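BH0493 protein (Bacillus halodurans C-125, PDB 2QEE) binds zinc and is a putative metal-dependent enzyme of the amidohydrolase superfamily. Local coordinates at residues K297-M302 / S350-H355. Numbering follows the deposited sequence.
Sequences KFLVTM and SFIPQH
The L299-T301 part of strand 298-302 and the I352-H355 part of segment 350-355, which has no regular structure, run at 61° to each other with L299 CA and I352 CA 9.7 Å apart; at this spacing only side chains bridge the gap. L299 reaches the contact by its end: CD2 comes to 4.2 Å from I352 CD1, methyl against methyl. On the I352 side it is the longer branch that touches, since CD1 lies anti to CA across the CB-CG1 bond (chi2 163°). M322 of the next parallel strand packs against both residues, while F413 and F410 of helix 395-414 cover L299 and I352 respectively, so the pair belongs to an apolar layer between sheet and helix.

At the other end T301 OG1 lies 4.4 Å from H355 CE1, approaching the imidazole obliquely. This is a loose approach, too long for a bond; the hydroxyl is hydrogen-bonded to F324 O. The CB of H355 points toward the strand, and chi1 of 65° sets CG between the backbone N and C. H355 N donates to Q354 OE1 at 2.9 Å.

Strand 298-302 runs parallel to its neighbours 257-264 and 321-323 in what is probably the (beta/alpha)8-type barrel of the amidohydrolase superfamily. Segment 350-355 leads to the zinc ligand D357, as in relatives whose metal-binding aspartate follows the last barrel strand. The chemistry thus changes along the contact, from methyl groups at L299 to a polar end near the zinc site. H355 NE2 is hydrogen-bonded to D357 OD2, and the H355 side chain is about 6 Å from the zinc ion, which is consistent with a second-shell residue that helps orient that carboxylate.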
loop_
_atom_site.group_PDB
_atom_site.type_symbol
_atom_site.label_atom_id
_atom_site.label_comp_id
_atom_site.label_asym_id
_atom_site.label_seq_id
_atom_site.Cartn_x
_atom_site.Cartn_y
_atom_site.Cartn_z
ATOM N N LYS C 297 28.840 -3.799 -4.437
ATOM C CA LYS C 297 27.631 -4.437 -3.800
ATOM C C LYS C 297 26.904 -3.433 -2.896
ATOM O O LYS C 297 27.548 -2.685 -2.159
ATOM C CB LYS C 297 28.081 -5.643 -2.973
ATOM C CG LYS C 297 28.543 -6.777 -3.938
ATOM C CD LYS C 297 28.798 -8.061 -3.241
ATOM C CE LYS C 297 30.095 -8.017 -2.497
ATOM N NZ LYS C 297 30.529 -9.429 -2.159
ATOM N N PHE C 298 25.549 -3.458 -2.917
ATOM C CA PHE C 298 24.792 -2.489 -2.179
ATOM C C PHE C 298 23.728 -3.211 -1.347
ATOM O O PHE C 298 22.998 -4.087 -1.884
ATOM C CB PHE C 298 24.071 -1.560 -3.161
ATOM C CG PHE C 298 25.007 -0.803 -4.063
ATOM C CD1 PHE C 298 25.428 0.490 -3.675
ATOM C CD2 PHE C 298 25.498 -1.359 -5.249
ATOM C CE1 PHE C 298 26.308 1.196 -4.487
ATOM C CE2 PHE C 298 26.399 -0.612 -6.072
ATOM C CZ PHE C 298 26.774 0.657 -5.655
ATOM N N LEU C 299 23.681 -2.877 -0.068
ATOM C CA LEU C 299 22.612 -3.373 0.813
ATOM C C LEU C 299 21.652 -2.212 0.949
ATOM O O LEU C 299 22.095 -1.100 1.247
ATOM C CB LEU C 299 23.203 -3.735 2.173
ATOM C CG LEU C 299 23.970 -5.067 2.225
ATOM C CD1 LEU C 299 24.984 -4.973 3.436
ATOM C CD2 LEU C 299 22.993 -6.239 2.462
ATOM N N VAL C 300 20.346 -2.422 0.752
ATOM C CA VAL C 300 19.404 -1.275 0.866
ATOM C C VAL C 300 18.200 -1.665 1.672
ATOM O O VAL C 300 17.681 -2.782 1.501
ATOM C CB VAL C 300 18.951 -0.828 -0.540
ATOM C CG1 VAL C 300 17.883 0.364 -0.504
ATOM C CG2 VAL C 300 20.152 -0.366 -1.395
ATOM N N THR C 301 17.792 -0.767 2.546
ATOM C CA THR C 301 16.485 -0.818 3.203
ATOM C C THR C 301 15.872 0.586 3.065
ATOM O O THR C 301 16.620 1.592 3.044
ATOM C CB THR C 301 16.592 -1.299 4.670
ATOM O OG1 THR C 301 15.314 -1.760 5.139
ATOM C CG2 THR C 301 17.134 -0.224 5.657
ATOM N N MET C 302 14.532 0.659 2.997
ATOM C CA MET C 302 13.898 1.972 2.747
ATOM C C MET C 302 12.819 2.213 3.769
ATOM O O MET C 302 12.220 1.269 4.282
ATOM C CB MET C 302 13.337 2.125 1.334
ATOM C CG MET C 302 14.453 2.077 0.268
ATOM S SD MET C 302 13.973 2.330 -1.398
ATOM C CE MET C 302 13.955 4.196 -1.372
ATOM N N SER C 350 15.886 -15.064 -2.059
ATOM C CA SER C 350 17.082 -14.217 -2.338
ATOM C C SER C 350 17.020 -12.791 -1.698
ATOM O O SER C 350 17.244 -11.763 -2.373
ATOM C CB SER C 350 17.377 -14.148 -3.857
ATOM O OG SER C 350 16.395 -13.455 -4.631
ATOM N N PHE C 351 16.691 -12.749 -0.410
ATOM C CA PHE C 351 16.739 -11.494 0.319
ATOM C C PHE C 351 16.952 -11.761 1.782
ATOM O O PHE C 351 16.941 -12.925 2.210
ATOM C CB PHE C 351 15.402 -10.731 0.116
ATOM C CG PHE C 351 14.156 -11.404 0.749
ATOM C CD1 PHE C 351 13.591 -10.820 1.859
ATOM C CD2 PHE C 351 13.532 -12.519 0.145
ATOM C CE1 PHE C 351 12.434 -11.389 2.470
ATOM C CE2 PHE C 351 12.393 -13.101 0.721
ATOM C CZ PHE C 351 11.845 -12.538 1.887
ATOM N N ILE C 352 17.114 -10.696 2.566
ATOM C CA ILE C 352 17.268 -10.800 4.017
ATOM C C ILE C 352 15.993 -10.209 4.644
ATOM O O ILE C 352 15.766 -8.971 4.636
ATOM C CB ILE C 352 18.541 -10.042 4.508
ATOM C CG1 ILE C 352 19.811 -10.643 3.836
ATOM C CG2 ILE C 352 18.611 -9.981 6.056
ATOM C CD1 ILE C 352 21.015 -9.666 3.970
ATOM N N PRO C 353 15.120 -11.080 5.138
ATOM C CA PRO C 353 13.800 -10.540 5.622
ATOM C C PRO C 353 13.844 -9.569 6.794
ATOM O O PRO C 353 12.977 -8.688 6.892
ATOM C CB PRO C 353 13.003 -11.791 6.039
ATOM C CG PRO C 353 14.048 -12.895 6.179
ATOM C CD PRO C 353 15.165 -12.562 5.158
ATOM N N GLN C 354 14.801 -9.679 7.721
ATOM C CA GLN C 354 14.678 -8.837 8.902
ATOM C C GLN C 354 16.040 -8.534 9.547
ATOM O O GLN C 354 16.999 -9.314 9.362
ATOM C CB GLN C 354 13.748 -9.458 9.932
ATOM C CG GLN C 354 13.432 -8.604 11.155
ATOM C CD GLN C 354 12.739 -7.283 10.764
ATOM O OE1 GLN C 354 13.321 -6.472 10.029
ATOM N NE2 GLN C 354 11.507 -7.062 11.281
ATOM N N HIS C 355 16.062 -7.416 10.269
ATOM C CA HIS C 355 17.131 -7.064 11.201
ATOM C C HIS C 355 16.417 -6.437 12.393
ATOM O O HIS C 355 15.274 -6.024 12.249
ATOM C CB HIS C 355 18.140 -6.094 10.585
ATOM C CG HIS C 355 17.596 -4.735 10.242
ATOM N ND1 HIS C 355 16.794 -4.518 9.137
ATOM C CD2 HIS C 355 17.727 -3.531 10.849
ATOM C CE1 HIS C 355 16.463 -3.238 9.072
ATOM N NE2 HIS C 355 17.020 -2.611 10.096
#